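Local coordinates for proteasome protein (Corynebacterium glutamicum ATCC 13032, PDB 2P90), which is of unknown function but belongs to the PAC2 family, which also includes eukaryotic proteasome assembly chaperones, at residues B[37-45]-B[206-217]; B[134-145]-B[193-204]. One frame throughout, in Å; residues are numbered along the deposited sequence.

Contact 1 (B[37-45]-B[206-217])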
loop_
_atom_site.group_PDB
_atom_site.type_symbol
_atom_site.label_atom_id
_atom_site.label_comp_id
_atom_site.label_asym_id
_atom_site.label_seq_id
_atom_site.Cartn_x
_atom_site.Cartn_y
_atom_site.Cartn_z
ATOM N N ASP B 37 4.922 -16.459 3.782
ATOM C CA ASP B 37 3.756 -17.293 4.112
ATOM C C ASP B 37 3.532 -18.526 3.211
ATOM O O ASP B 37 2.382 -18.990 3.088
ATOM C CB ASP B 37 2.491 -16.436 4.151
ATOM C CG ASP B 37 2.594 -15.286 5.165
ATOM O OD1 ASP B 37 2.797 -15.539 6.397
ATOM O OD2 ASP B 37 2.477 -14.125 4.706
ATOM N N ALA B 38 4.614 -19.029 2.602
ATOM C CA ALA B 38 4.543 -20.236 1.759
ATOM C C ALA B 38 3.862 -21.397 2.505
ATOM O O ALA B 38 4.206 -21.689 3.647
ATOM C CB ALA B 38 5.920 -20.642 1.277
ATOM N N GLY B 39 2.862 -22.001 1.874
ATOM C CA GLY B 39 2.110 -23.099 2.485
ATOM C C GLY B 39 1.273 -22.674 3.687
ATOM O O GLY B 39 0.703 -23.546 4.403
ATOM N N HIS B 40 1.218 -21.347 3.922
ATOM C CA HIS B 40 0.425 -20.745 5.007
ATOM C C HIS B 40 0.963 -21.168 6.356
ATOM O O HIS B 40 0.220 -21.207 7.338
ATOM C CB HIS B 40 -1.037 -21.182 4.930
ATOM C CG HIS B 40 -1.687 -20.848 3.639
ATOM N ND1 HIS B 40 -2.702 -19.931 3.544
ATOM C CD2 HIS B 40 -1.460 -21.293 2.381
ATOM C CE1 HIS B 40 -3.064 -19.806 2.275
ATOM N NE2 HIS B 40 -2.326 -20.624 1.551
ATOM N N ALA B 41 2.257 -21.469 6.392
ATOM C CA ALA B 41 2.831 -22.213 7.503
ATOM C C ALA B 41 3.100 -21.399 8.771
ATOM O O ALA B 41 3.132 -21.957 9.884
ATOM C CB ALA B 41 4.076 -22.981 7.043
ATOM N N VAL B 42 3.274 -20.091 8.618
ATOM C CA VAL B 42 3.466 -19.200 9.783
ATOM C C VAL B 42 2.134 -19.010 10.533
ATOM O O VAL B 42 2.045 -19.251 11.740
ATOM C CB VAL B 42 4.149 -17.849 9.385
ATOM C CG1 VAL B 42 4.140 -16.836 10.545
ATOM C CG2 VAL B 42 5.586 -18.090 8.940
ATOM N N GLU B 43 1.094 -18.609 9.803
ATOM C CA GLU B 43 -0.201 -18.382 10.393
ATOM C C GLU B 43 -0.772 -19.716 10.922
ATOM O O GLU B 43 -1.435 -19.734 11.968
ATOM C CB GLU B 43 -1.127 -17.685 9.395
ATOM C CG GLU B 43 -1.168 -18.362 7.972
ATOM C CD GLU B 43 -0.116 -17.848 6.864
ATOM O OE1 GLU B 43 1.190 -17.857 7.127
ATOM O OE2 GLU B 43 -0.660 -17.516 5.713
ATOM N N SER B 44 -0.504 -20.828 10.230
ATOM C CA SER B 44 -0.985 -22.133 10.715
ATOM C C SER B 44 -0.341 -22.573 12.025
ATOM O O SER B 44 -0.998 -23.150 12.869
ATOM C CB SER B 44 -0.841 -23.224 9.667
ATOM O OG SER B 44 -1.741 -22.941 8.623
ATOM N N SER B 45 0.938 -22.290 12.178
ATOM C CA SER B 45 1.646 -22.603 13.392
ATOM C C SER B 45 1.009 -21.917 14.588
ATOM O O SER B 45 0.696 -22.565 15.588
ATOM C CB SER B 45 3.094 -22.170 13.267
ATOM O OG SER B 45 3.727 -22.915 12.249
ATOM N N SER B 206 3.188 -23.769 -2.866
ATOM C CA SER B 206 3.301 -22.694 -1.871
ATOM C C SER B 206 2.040 -21.849 -1.631
ATOM O O SER B 206 1.870 -21.293 -0.536
ATOM C CB SER B 206 4.485 -21.777 -2.214
ATOM O OG SER B 206 5.649 -22.181 -1.505
ATOM N N ALA B 207 1.180 -21.756 -2.648
ATOM C CA ALA B 207 -0.073 -20.993 -2.571
ATOM C C ALA B 207 -1.189 -21.657 -1.783
ATOM O O ALA B 207 -2.137 -21.000 -1.430
ATOM C CB ALA B 207 -0.577 -20.625 -3.984
ATOM N N SER B 208 -1.089 -22.958 -1.539
ATOM C CA SER B 208 -2.101 -23.711 -0.772
ATOM C C SER B 208 -1.492 -24.167 0.535
ATOM O O SER B 208 -0.271 -24.267 0.625
ATOM C CB SER B 208 -2.561 -24.958 -1.547
ATOM O OG SER B 208 -3.011 -24.608 -2.845
ATOM N N PRO B 209 -2.323 -24.421 1.559
ATOM C CA PRO B 209 -1.794 -24.961 2.817
ATOM C C PRO B 209 -0.887 -26.187 2.615
ATOM O O PRO B 209 -1.251 -27.144 1.933
ATOM C CB PRO B 209 -3.068 -25.319 3.592
ATOM C CG PRO B 209 -4.069 -24.295 3.105
ATOM C CD PRO B 209 -3.777 -24.173 1.639
ATOM N N TYR B 210 0.308 -26.126 3.175
ATOM C CA TYR B 210 1.247 -27.249 3.169
ATOM C C TYR B 210 1.609 -27.606 4.629
ATOM O O TYR B 210 2.630 -27.172 5.156
ATOM C CB TYR B 210 2.483 -26.928 2.304
ATOM C CG TYR B 210 3.300 -28.138 1.959
ATOM C CD1 TYR B 210 2.848 -29.072 1.024
ATOM C CD2 TYR B 210 4.524 -28.360 2.573
ATOM C CE1 TYR B 210 3.620 -30.198 0.711
ATOM C CE2 TYR B 210 5.281 -29.452 2.292
ATOM C CZ TYR B 210 4.833 -30.378 1.365
ATOM O OH TYR B 210 5.620 -31.457 1.087
ATOM N N PRO B 211 0.725 -28.363 5.299
ATOM C CA PRO B 211 0.902 -28.707 6.738
ATOM C C PRO B 211 2.201 -29.352 7.164
ATOM O O PRO B 211 2.580 -29.210 8.325
ATOM C CB PRO B 211 -0.288 -29.625 7.045
ATOM C CG PRO B 211 -1.315 -29.286 6.004
ATOM C CD PRO B 211 -0.554 -28.883 4.765
ATOM N N ALA B 212 2.892 -30.066 6.283
ATOM C CA ALA B 212 4.202 -30.641 6.662
ATOM C C ALA B 212 5.184 -29.526 7.130
ATOM O O ALA B 212 6.041 -29.736 8.006
ATOM C CB ALA B 212 4.794 -31.474 5.508
ATOM N N ALA B 213 5.022 -28.326 6.569
ATOM C CA ALA B 213 5.878 -27.184 6.909
ATOM C C ALA B 213 5.494 -26.575 8.266
ATOM O O ALA B 213 6.357 -26.249 9.065
ATOM C CB ALA B 213 5.833 -26.177 5.817
ATOM N N THR B 214 4.204 -26.446 8.532
ATOM C CA THR B 214 3.718 -26.029 9.843
ATOM C C THR B 214 4.306 -26.959 10.897
ATOM O O THR B 214 4.992 -26.498 11.814
ATOM C CB THR B 214 2.188 -26.070 9.891
ATOM O OG1 THR B 214 1.671 -25.362 8.757
ATOM C CG2 THR B 214 1.618 -25.479 11.213
ATOM N N LEU B 215 4.079 -28.266 10.709
ATOM C CA LEU B 215 4.643 -29.337 11.551
ATOM C C LEU B 215 6.135 -29.178 11.793
ATOM O O LEU B 215 6.599 -29.171 12.935
ATOM C CB LEU B 215 4.357 -30.713 10.912
ATOM C CG LEU B 215 4.617 -31.997 11.717
ATOM C CD1 LEU B 215 3.869 -32.057 13.080
ATOM C CD2 LEU B 215 4.235 -33.213 10.895
ATOM N N LYS B 216 6.881 -29.023 10.706
ATOM C CA LYS B 216 8.307 -28.797 10.804
ATOM C C LYS B 216 8.649 -27.565 11.651
ATOM O O LYS B 216 9.504 -27.659 12.536
ATOM C CB LYS B 216 8.945 -28.725 9.407
ATOM C CG LYS B 216 10.466 -28.881 9.416
ATOM C CD LYS B 216 10.891 -30.154 10.167
ATOM C CE LYS B 216 12.218 -29.955 10.909
ATOM N NZ LYS B 216 13.404 -30.221 10.046
ATOM N N LEU B 217 8.004 -26.415 11.388
ATOM C CA LEU B 217 8.260 -25.216 12.209
ATOM C C LEU B 217 7.958 -25.492 13.687
ATOM O O LEU B 217 8.736 -25.130 14.549
ATOM C CB LEU B 217 7.469 -23.982 11.738
ATOM C CG LEU B 217 7.896 -23.204 10.499
ATOM C CD1 LEU B 217 6.795 -22.198 10.142
ATOM C CD2 LEU B 217 9.256 -22.499 10.660
HETATM O O HOH W 1 1.109 -18.314 0.580
#
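His40 reaches from the N-cap of helix 41-52 across the loop that leads into helix 211-225. From CB the ring swings to the side of its own backbone N, with CG anti to the carbonyl carbon (chi1 -58°), and CG comes no nearer than 4.2 Å to Pro209 N. Further out, CD2 lies 3.3 Å from Pro209 N, while Pro209 CG lies over one ring face toward its rim and CD makes an off-centre CH-pi contact. At the tip, NE2 donates to Ala207 O at 3.0 Å; the acceptor sits almost in the ring plane, but the N-H arrives well above the plane of the Ala207 carbonyl. Backbone bonds hold Gly39 by both its N-H and its carbonyl: Gly39 N gives to Ser206 O (2.7 Å) and Gly39 O receives Tyr210 N (2.9 Å). Beyond the loops, helical segments 41-45 and 211-217 cross at -60°. Here Thr214 lays OG1 3.4 Å from Ser44 CB and CG2 3.5 Å from Ser45 OG, Ala41 CB meets Ala213 CB, and Leu217 CD1 rests against Ala41 O and Ser45 OG. Polar bonds thus join the loops, whereas the helices meet through Ala41, Ala213, Thr214 and Leu217, the hydroxyls of Ser44 and Ser45 being turned back to His40 O and Ala41 O of their own segment.

Contact 2 (B[134-145]-B[193-204])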
loop_
_atom_site.group_PDB
_atom_site.type_symbol
_atom_site.label_atom_id
_atom_site.label_comp_id
_atom_site.label_asym_id
_atom_site.label_seq_id
_atom_site.Cartn_x
_atom_site.Cartn_y
_atom_site.Cartn_z
ATOM N N ASN B 134 15.188 -15.929 24.904
ATOM C CA ASN B 134 15.498 -16.190 23.491
ATOM C C ASN B 134 14.285 -15.892 22.602
ATOM O O ASN B 134 13.138 -16.176 22.956
ATOM C CB ASN B 134 15.969 -17.647 23.264
ATOM C CG ASN B 134 16.433 -17.919 21.824
ATOM O OD1 ASN B 134 16.097 -18.941 21.247
ATOM N ND2 ASN B 134 17.209 -17.025 21.256
ATOM N N THR B 135 14.549 -15.356 21.429
ATOM C CA THR B 135 13.456 -15.038 20.509
ATOM C C THR B 135 13.618 -15.784 19.189
ATOM O O THR B 135 14.685 -15.778 18.594
ATOM C CB THR B 135 13.312 -13.486 20.258
ATOM O OG1 THR B 135 13.050 -12.829 21.504
ATOM C CG2 THR B 135 12.176 -13.191 19.247
ATOM N N ILE B 136 12.518 -16.386 18.761
ATOM C CA ILE B 136 12.465 -17.117 17.522
ATOM C C ILE B 136 11.380 -16.602 16.581
ATOM O O ILE B 136 10.204 -16.730 16.885
ATOM C CB ILE B 136 12.192 -18.635 17.746
ATOM C CG1 ILE B 136 13.162 -19.224 18.793
ATOM C CG2 ILE B 136 12.235 -19.362 16.368
ATOM C CD1 ILE B 136 13.024 -20.760 18.999
ATOM N N CYS B 137 11.811 -16.088 15.430
ATOM C CA CYS B 137 10.943 -15.633 14.358
ATOM C C CYS B 137 10.740 -16.679 13.274
ATOM O O CYS B 137 11.679 -17.340 12.865
ATOM C CB CYS B 137 11.529 -14.382 13.736
ATOM S SG CYS B 137 11.696 -13.005 14.902
ATOM N N LEU B 138 9.506 -16.821 12.807
ATOM C CA LEU B 138 9.168 -17.865 11.855
ATOM C C LEU B 138 8.936 -17.319 10.455
ATOM O O LEU B 138 8.321 -16.265 10.304
ATOM C CB LEU B 138 7.928 -18.606 12.327
ATOM C CG LEU B 138 7.938 -19.125 13.766
ATOM C CD1 LEU B 138 6.655 -19.938 14.005
ATOM C CD2 LEU B 138 9.222 -19.941 14.114
ATOM N N TYR B 139 9.438 -18.050 9.450
ATOM C CA TYR B 139 9.376 -17.671 8.037
ATOM C C TYR B 139 9.058 -18.941 7.263
ATOM O O TYR B 139 9.500 -20.006 7.662
ATOM C CB TYR B 139 10.729 -17.151 7.566
ATOM C CG TYR B 139 11.267 -16.011 8.401
ATOM C CD1 TYR B 139 10.990 -14.691 8.041
ATOM C CD2 TYR B 139 12.052 -16.245 9.554
ATOM C CE1 TYR B 139 11.442 -13.646 8.789
ATOM C CE2 TYR B 139 12.525 -15.179 10.321
ATOM C CZ TYR B 139 12.205 -13.881 9.926
ATOM O OH TYR B 139 12.623 -12.774 10.615
ATOM N N ALA B 140 8.255 -18.850 6.205
ATOM C CA ALA B 140 8.066 -19.965 5.271
ATOM C C ALA B 140 8.376 -19.457 3.866
ATOM O O ALA B 140 7.723 -18.503 3.351
ATOM C CB ALA B 140 6.672 -20.519 5.353
ATOM N N ALA B 141 9.388 -20.071 3.243
ATOM C CA ALA B 141 9.829 -19.635 1.905
ATOM C C ALA B 141 9.522 -20.657 0.858
ATOM O O ALA B 141 9.722 -21.841 1.099
ATOM C CB ALA B 141 11.358 -19.282 1.890
ATOM N N PRO B 142 9.082 -20.201 -0.335
ATOM C CA PRO B 142 8.906 -21.155 -1.424
ATOM C C PRO B 142 10.290 -21.532 -1.923
ATOM O O PRO B 142 11.113 -20.638 -2.170
ATOM C CB PRO B 142 8.143 -20.362 -2.493
ATOM C CG PRO B 142 8.414 -18.894 -2.185
ATOM C CD PRO B 142 8.809 -18.801 -0.738
ATOM N N MET B 143 10.563 -22.834 -2.053
ATOM C CA MET B 143 11.892 -23.280 -2.503
ATOM C C MET B 143 11.823 -24.351 -3.587
ATOM O O MET B 143 10.769 -24.967 -3.839
ATOM C CB MET B 143 12.769 -23.778 -1.336
ATOM C CG MET B 143 13.129 -22.729 -0.260
ATOM S SD MET B 143 14.081 -21.248 -0.777
ATOM C CE MET B 143 14.682 -20.766 0.835
ATOM N N THR B 144 12.975 -24.585 -4.201
ATOM C CA THR B 144 13.117 -25.615 -5.225
ATOM C C THR B 144 13.465 -26.912 -4.498
ATOM O O THR B 144 14.619 -27.348 -4.482
ATOM C CB THR B 144 14.200 -25.241 -6.270
ATOM O OG1 THR B 144 15.392 -24.870 -5.587
ATOM C CG2 THR B 144 13.750 -24.072 -7.135
ATOM N N VAL B 145 12.439 -27.466 -3.853
ATOM C CA VAL B 145 12.497 -28.697 -3.093
ATOM C C VAL B 145 11.221 -29.434 -3.460
ATOM O O VAL B 145 10.214 -28.787 -3.823
ATOM C CB VAL B 145 12.569 -28.462 -1.540
ATOM C CG1 VAL B 145 13.873 -27.754 -1.141
ATOM C CG2 VAL B 145 11.327 -27.726 -0.986
ATOM N N ASN B 193 19.614 -12.882 22.764
ATOM C CA ASN B 193 19.460 -14.151 22.051
ATOM C C ASN B 193 18.304 -14.090 21.034
ATOM O O ASN B 193 17.145 -13.887 21.429
ATOM C CB ASN B 193 19.231 -15.311 23.045
ATOM C CG ASN B 193 20.468 -15.621 23.907
ATOM O OD1 ASN B 193 21.625 -15.449 23.471
ATOM N ND2 ASN B 193 20.224 -16.088 25.134
ATOM N N VAL B 194 18.618 -14.284 19.750
ATOM C CA VAL B 194 17.589 -14.286 18.699
ATOM C C VAL B 194 17.931 -15.147 17.464
ATOM O O VAL B 194 19.051 -15.109 16.961
ATOM C CB VAL B 194 17.193 -12.809 18.251
ATOM C CG1 VAL B 194 18.405 -12.043 17.676
ATOM C CG2 VAL B 194 16.055 -12.835 17.247
ATOM N N SER B 195 16.942 -15.901 16.981
ATOM C CA SER B 195 17.058 -16.690 15.747
ATOM C C SER B 195 15.800 -16.572 14.884
ATOM O O SER B 195 14.683 -16.266 15.386
ATOM C CB SER B 195 17.339 -18.174 16.058
ATOM O OG SER B 195 18.583 -18.297 16.743
ATOM N N GLY B 196 16.005 -16.790 13.587
ATOM C CA GLY B 196 14.937 -16.867 12.608
ATOM C C GLY B 196 14.971 -18.227 11.949
ATOM O O GLY B 196 16.011 -18.648 11.427
ATOM N N TYR B 197 13.838 -18.937 12.011
ATOM C CA TYR B 197 13.678 -20.250 11.365
ATOM C C TYR B 197 12.838 -20.149 10.098
ATOM O O TYR B 197 11.689 -19.723 10.107
ATOM C CB TYR B 197 13.051 -21.298 12.289
ATOM C CG TYR B 197 13.767 -21.608 13.593
ATOM C CD1 TYR B 197 15.097 -21.207 13.834
ATOM C CD2 TYR B 197 13.117 -22.351 14.580
ATOM C CE1 TYR B 197 15.753 -21.527 15.051
ATOM C CE2 TYR B 197 13.759 -22.689 15.795
ATOM C CZ TYR B 197 15.067 -22.265 16.014
ATOM O OH TYR B 197 15.646 -22.571 17.213
ATOM N N THR B 198 13.417 -20.579 9.001
ATOM C CA THR B 198 12.700 -20.666 7.764
ATOM C C THR B 198 12.490 -22.137 7.368
ATOM O O THR B 198 13.436 -22.923 7.282
ATOM C CB THR B 198 13.506 -19.940 6.661
ATOM O OG1 THR B 198 13.884 -18.647 7.147
ATOM C CG2 THR B 198 12.704 -19.815 5.374
ATOM N N VAL B 199 11.249 -22.488 7.097
ATOM C CA VAL B 199 10.924 -23.803 6.590
ATOM C C VAL B 199 10.851 -23.655 5.063
ATOM O O VAL B 199 10.426 -22.602 4.562
ATOM C CB VAL B 199 9.593 -24.306 7.241
ATOM C CG1 VAL B 199 8.388 -23.445 6.808
ATOM C CG2 VAL B 199 9.338 -25.770 6.951
ATOM N N HIS B 200 11.290 -24.681 4.334
ATOM C CA HIS B 200 11.363 -24.641 2.876
ATOM C C HIS B 200 10.194 -25.386 2.301
ATOM O O HIS B 200 9.997 -26.549 2.636
ATOM C CB HIS B 200 12.651 -25.299 2.389
ATOM C CG HIS B 200 13.884 -24.559 2.797
ATOM N ND1 HIS B 200 15.038 -24.556 2.041
ATOM C CD2 HIS B 200 14.133 -23.769 3.867
ATOM C CE1 HIS B 200 15.954 -23.822 2.645
ATOM N NE2 HIS B 200 15.423 -23.320 3.748
ATOM N N VAL B 201 9.402 -24.724 1.458
ATOM C CA VAL B 201 8.167 -25.300 0.981
ATOM C C VAL B 201 8.296 -25.434 -0.533
ATOM O O VAL B 201 8.778 -24.499 -1.163
ATOM C CB VAL B 201 6.972 -24.372 1.365
ATOM C CG1 VAL B 201 5.629 -24.900 0.818
ATOM C CG2 VAL B 201 6.935 -24.118 2.905
ATOM N N PRO B 202 7.905 -26.603 -1.119
ATOM C CA PRO B 202 7.955 -26.746 -2.578
ATOM C C PRO B 202 7.276 -25.543 -3.202
ATOM O O PRO B 202 6.171 -25.218 -2.815
ATOM C CB PRO B 202 7.148 -28.025 -2.837
ATOM C CG PRO B 202 7.281 -28.796 -1.604
ATOM C CD PRO B 202 7.423 -27.845 -0.475
ATOM N N HIS B 203 7.945 -24.869 -4.130
ATOM C CA HIS B 203 7.414 -23.629 -4.678
ATOM C C HIS B 203 6.073 -23.856 -5.352
ATOM O O HIS B 203 5.205 -22.978 -5.307
ATOM C CB HIS B 203 8.405 -22.966 -5.658
ATOM C CG HIS B 203 8.630 -23.757 -6.903
ATOM N ND1 HIS B 203 9.368 -24.922 -6.921
ATOM C CD2 HIS B 203 8.182 -23.576 -8.169
ATOM C CE1 HIS B 203 9.371 -25.422 -8.149
ATOM N NE2 HIS B 203 8.656 -24.625 -8.923
ATOM N N TYR B 204 5.887 -25.030 -5.960
ATOM C CA TYR B 204 4.715 -25.251 -6.826
ATOM C C TYR B 204 3.470 -25.565 -6.009
ATOM O O TYR B 204 2.369 -25.706 -6.554
ATOM C CB TYR B 204 4.996 -26.364 -7.846
ATOM C CG TYR B 204 5.482 -27.656 -7.224
ATOM C CD1 TYR B 204 6.842 -27.837 -6.921
ATOM C CD2 TYR B 204 4.600 -28.698 -6.937
ATOM C CE1 TYR B 204 7.305 -29.007 -6.353
ATOM C CE2 TYR B 204 5.065 -29.890 -6.350
ATOM C CZ TYR B 204 6.423 -30.034 -6.073
ATOM O OH TYR B 204 6.916 -31.184 -5.492
HETATM O O HOH W 2 16.891 -20.714 18.936
HETATM O O HOH W 3 15.403 -12.416 22.887
#
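Ile136 and Tyr197 lie on the same face of two parallel neighbouring strands, and the isoleucine crosses the phenol ring at a slant, with a methyl over its face. Ile136 CG2, anti to the backbone N, makes a CH-pi contact there, 3.7 Å from the centroid of Tyr197 and 17° off its normal. CD1 of the same side chain runs on toward the phenol end, 3.7 Å from Tyr197 OH. That hydroxyl donates to a water which in turn donates to Asn134 OD1, and it also bonds to Ser224; Asn134 ND2 is hydrogen-bonded to Ser159 OG.

On the reverse face Tyr139 turns its ring edge, not its face, to the partner strand: CE2 lies 3.7 Å from Gly196 CA, where the glycine backbone lies against the ring edge. Thr198 leans obliquely against the base of this tyrosine, its OG1 3.5 Å from Tyr139 CB. Farther along, Met143 bends at chi2 (-61°) and folds over His200. Its CG touches His200 ND1, and CE sits above the imidazole, 3.9 Å from the centroid. A regular series of backbone bonds, from Thr135 N to Asn193 O through to Met143 N to Val201 O, holds the parallel register. At its end Met143 O receives His203 N at 2.8 Å and, weakly, His203 ND1.

The pair lies inside the mixed sheet, with strand 27-33 flanking 134-143 and strand 153-157 running antiparallel to 194-202. Helix 211-225 packs on the face of Leu138, Val199 and Val201; helix 179-189 covers the opposite face, where Thr135, Val194 and Tyr139 point and Tyr139 OH bonds to Glu184 and Ser180.

Overall arrangement
The two contacts have centres about 10 Å apart and meet directly. Strand 194-202 of contact 2 runs on into the loop and helix 211-225 of contact 1, so one continuous stretch of chain serves both. Ala38 N lies 3.2 Å from Ala140 O, a probable hydrogen bond that ties the loop before helix 41-52 to strand 134-143. Nearby, Ser206 OG packs 3.2 Å from Pro142 CB, and Val42 CG2 lies 3.6 Å from Leu138 O. Contact 1 therefore sits on the sheet face bearing Leu138, Ala140 and Val199, with Ala213 and Leu217 facing Val199. No active site or ligand is known to which either contact could be related.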